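PDB 4BPZ: endo-1,3-beta-glucanase, family GH16 from Zobellia galactanivorans, which probably hydrolyses internal beta-1,3-glucosidic bonds of glucans such as algal laminarin, through its family GH16 catalytic domain, which also binds calcium. Local coordinates for residues A113-G118 against L225-M230. The protein carries 1 engineered substitution. Numbering follows the deposited sequence.
Sequences AIWTLG and LLNIAM. With GLC (alpha-D-glucopyranose), chain C.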
ATOM      1  N   ALA A 113      -4.733  -1.377   0.183  1.00  9.89           N
ATOM      2  CA  ALA A 113      -3.553  -1.686  -0.582  1.00  9.58           C
ATOM      3  C   ALA A 113      -2.322  -1.797   0.314  1.00  9.28           C
ATOM      4  O   ALA A 113      -2.188  -1.088   1.319  1.00 10.11           O
ATOM      5  CB  ALA A 113      -3.296  -0.636  -1.646  1.00 11.52           C
ATOM      6  N   ILE A 114      -1.435  -2.691  -0.117  1.00 10.15           N
ATOM      7  CA  ILE A 114      -0.062  -2.875   0.402  1.00 10.19           C
ATOM      8  C   ILE A 114       0.791  -2.693  -0.861  1.00  9.57           C
ATOM      9  O   ILE A 114       0.649  -3.515  -1.788  1.00 10.52           O
ATOM     10  CB  ILE A 114       0.153  -4.240   0.977  1.00 10.92           C
ATOM     11  CG1 ILE A 114      -0.861  -4.553   2.111  1.00 11.90           C
ATOM     12  CG2 ILE A 114       1.603  -4.380   1.493  1.00 12.68           C
ATOM     13  CD1 ILE A 114      -0.893  -6.013   2.535  1.00 12.89           C
ATOM     14  N   TRP A 115       1.661  -1.700  -0.929  1.00  9.83           N
ATOM     15  CA  TRP A 115       2.312  -1.461  -2.225  1.00 10.36           C
ATOM     16  C   TRP A 115       3.566  -0.654  -1.986  1.00 10.42           C
ATOM     17  O   TRP A 115       3.889  -0.307  -0.859  1.00 10.66           O
ATOM     18  CB  TRP A 115       1.325  -0.787  -3.187  1.00 10.57           C
ATOM     19  CG  TRP A 115       0.750   0.525  -2.726  1.00  9.69           C
ATOM     20  CD1 TRP A 115      -0.080   0.782  -1.674  1.00 11.06           C
ATOM     21  CD2 TRP A 115       0.856   1.778  -3.426  1.00 10.33           C
ATOM     22  NE1 TRP A 115      -0.497   2.080  -1.662  1.00 10.62           N
ATOM     23  CE2 TRP A 115       0.067   2.700  -2.730  1.00 10.82           C
ATOM     24  CE3 TRP A 115       1.527   2.200  -4.600  1.00 11.09           C
ATOM     25  CZ2 TRP A 115      -0.149   4.035  -3.182  1.00 11.83           C
ATOM     26  CZ3 TRP A 115       1.346   3.487  -5.046  1.00 12.43           C
ATOM     27  CH2 TRP A 115       0.524   4.419  -4.365  1.00 12.24           C
ATOM     28  N   THR A 116       4.301  -0.423  -3.046  1.00 10.90           N
ATOM     29  CA  THR A 116       5.577   0.322  -2.974  1.00 10.55           C
ATOM     30  C   THR A 116       5.584   1.425  -4.023  1.00 10.75           C
ATOM     31  O   THR A 116       4.945   1.340  -5.053  1.00 12.31           O
ATOM     32  CB  THR A 116       6.806  -0.585  -3.200  1.00 11.78           C
ATOM     33  OG1 THR A 116       6.976  -0.846  -4.603  1.00 13.35           O
ATOM     34  CG2 THR A 116       6.778  -1.879  -2.396  1.00 13.30           C
ATOM     35  N   LEU A 117       6.406   2.418  -3.710  1.00 11.45           N
ATOM     36  CA  LEU A 117       6.805   3.431  -4.678  1.00 11.60           C
ATOM     37  C   LEU A 117       8.329   3.508  -4.648  1.00 11.69           C
ATOM     38  O   LEU A 117       8.951   3.434  -3.570  1.00 11.03           O
ATOM     39  CB  LEU A 117       6.233   4.807  -4.354  1.00 13.44           C
ATOM     40  CG  LEU A 117       4.774   5.066  -4.717  1.00 12.25           C
ATOM     41  CD1 LEU A 117       4.209   6.287  -4.082  1.00 13.57           C
ATOM     42  CD2 LEU A 117       4.655   5.059  -6.239  1.00 14.12           C
ATOM     43  N   GLY A 118       8.921   3.798  -5.808  1.00 11.97           N
ATOM     44  CA  GLY A 118      10.304   4.184  -5.804  1.00 11.80           C
ATOM     45  C   GLY A 118      10.533   5.373  -4.908  1.00 11.77           C
ATOM     46  O   GLY A 118       9.754   6.328  -4.887  1.00 12.29           O
ATOM     47  N   LEU A 225       3.893   1.388   1.297  1.00  9.99           N
ATOM     48  CA  LEU A 225       2.707   2.101   1.608  1.00 10.32           C
ATOM     49  C   LEU A 225       1.614   1.164   2.093  1.00  9.98           C
ATOM     50  O   LEU A 225       1.476   0.053   1.548  1.00 10.42           O
ATOM     51  CB  LEU A 225       2.176   2.897   0.399  1.00 11.50           C
ATOM     52  CG  LEU A 225       3.116   3.986  -0.196  1.00 10.79           C
ATOM     53  CD1 LEU A 225       4.000   3.434  -1.292  1.00 11.33           C
ATOM     54  CD2 LEU A 225       2.342   5.179  -0.678  1.00 12.53           C
ATOM     55  N   LEU A 226       0.794   1.641   3.035  1.00 10.83           N
ATOM     56  CA  LEU A 226      -0.366   0.898   3.553  1.00 10.06           C
ATOM     57  C   LEU A 226      -1.510   1.880   3.628  1.00  9.44           C
ATOM     58  O   LEU A 226      -1.347   2.959   4.221  1.00 10.93           O
ATOM     59  CB  LEU A 226      -0.091   0.425   5.000  1.00 11.42           C
ATOM     60  CG  LEU A 226       1.092  -0.508   5.117  1.00 12.07           C
ATOM     61  CD1 LEU A 226       1.404  -0.660   6.642  1.00 14.37           C
ATOM     62  CD2 LEU A 226       0.887  -1.838   4.455  1.00 13.62           C
ATOM     63  N   ASN A 227      -2.671   1.546   3.075  1.00 10.16           N
ATOM     64  CA  ASN A 227      -3.760   2.528   3.066  1.00 10.34           C
ATOM     65  C   ASN A 227      -5.107   1.833   2.847  1.00 10.25           C
ATOM     66  O   ASN A 227      -5.141   0.696   2.359  1.00 10.34           O
ATOM     67  CB  ASN A 227      -3.552   3.618   2.008  1.00 10.72           C
ATOM     68  CG  ASN A 227      -3.622   3.090   0.606  1.00 10.73           C
ATOM     69  OD1 ASN A 227      -2.671   2.444   0.157  1.00 12.23           O
ATOM     70  ND2 ASN A 227      -4.755   3.231  -0.057  1.00 11.93           N
ATOM     71  N   ILE A 228      -6.191   2.543   3.126  1.00 10.46           N
ATOM     72  CA  ILE A 228      -7.536   2.204   2.555  1.00 10.59           C
ATOM     73  C   ILE A 228      -8.017   3.406   1.798  1.00  9.94           C
ATOM     74  O   ILE A 228      -8.307   4.425   2.438  1.00 11.06           O
ATOM     75  CB  ILE A 228      -8.593   1.794   3.600  1.00 11.52           C
ATOM     76  CG1 ILE A 228      -8.139   0.739   4.608  1.00 11.56           C
ATOM     77  CG2 ILE A 228      -9.841   1.331   2.826  1.00 12.01           C
ATOM     78  CD1 ILE A 228      -9.160   0.576   5.735  1.00 13.00           C
ATOM     79  N   ALA A 229      -8.154   3.327   0.487  1.00 10.17           N
ATOM     80  CA  ALA A 229      -8.860   4.374  -0.259  1.00 11.22           C
ATOM     81  C   ALA A 229     -10.346   4.055  -0.226  1.00 10.78           C
ATOM     82  O   ALA A 229     -10.749   2.901  -0.084  1.00 11.05           O
ATOM     83  CB  ALA A 229      -8.320   4.419  -1.677  1.00 11.11           C
ATOM     84  N   MET A 230     -11.155   5.067  -0.407  1.00 11.63           N
ATOM     85  CA  MET A 230     -12.646   4.922  -0.520  1.00 11.30           C
ATOM     86  C   MET A 230     -13.079   5.361  -1.901  1.00 11.91           C
ATOM     87  O   MET A 230     -12.737   6.441  -2.364  1.00 12.63           O
ATOM     88  CB  MET A 230     -13.325   5.737   0.513  1.00 12.60           C
ATOM     89  CG  MET A 230     -13.146   5.228   1.940  1.00 13.07           C
ATOM     90  SD  MET A 230     -13.711   3.502   2.225  1.00 13.07           S
ATOM     91  CE  MET A 230     -15.459   3.622   1.773  1.00 14.35           C
TER
HETATM   92  C1  GLC C   1      -1.560   1.126  -7.636  1.00 21.97           C
HETATM   93  C2  GLC C   1      -2.030   2.403  -8.411  1.00 16.88           C
HETATM   94  C3  GLC C   1      -2.024   3.562  -7.404  1.00 14.65           C
HETATM   95  C4  GLC C   1      -2.851   3.244  -6.236  1.00 12.01           C
HETATM   96  C5  GLC C   1      -2.142   2.091  -5.570  1.00 12.62           C
HETATM   97  C6  GLC C   1      -2.820   1.598  -4.311  1.00 12.49           C
HETATM   98  O1  GLC C   1      -0.165   1.086  -7.425  1.00 23.99           O
HETATM   99  O2  GLC C   1      -1.135   2.585  -9.479  1.00 16.66           O
HETATM  100  O3  GLC C   1      -2.540   4.784  -8.082  1.00 15.50           O
HETATM  101  O4  GLC C   1      -2.943   4.390  -5.368  1.00 12.52           O
HETATM  102  O5  GLC C   1      -2.150   0.977  -6.491  1.00 15.24           O
HETATM  103  O6  GLC C   1      -4.147   1.150  -4.560  1.00 13.11           O
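The indole of Trp115 lies between a glucose unit of the trisaccharide and Leu225. GLC C5 stands 3.4 Å above one ring face, over its centre, so the indole forms an apolar floor under the sugar; Leu225 CB meets the opposite face 3.7 Å from the five-membered-ring centroid, 20° off the normal. With chi1 of Trp115 at 58°, its CG sits between backbone N and carbonyl carbon, folding the indole back beside strand 225-230. There Trp115 NE1 donates to Asn227 OD1 (2.9 Å), the acceptor near the ring plane though the amide is turned 71° from it; this edge bond, with both faces packed, would restrain ring rotation. Ala113 CB touches GLC C6 at 3.5 Å, so Trp115 and Ala113 line the glycan-binding cleft.

Antiparallel pairing holds this floor: Ala113–Asn227 and Trp115–Leu225 are hydrogen-bonded pairs, the shortest backbone bond running from Leu225 N to Trp115 O (2.7 Å). The non-hydrogen-bonded pair Ile114–Leu226 faces away from the sugar, Ile114 CG2 packing on Leu226 CD2 at 4.0 Å.

Asp144, Glu147 and Asn44 hydrogen-bond the same glucose. In the GH16 beta-sandwich, strand 110-118 is flanked by 222-230 and 142-144, while strand 82-93 borders 222-230 and brings Arg86 against Trp115.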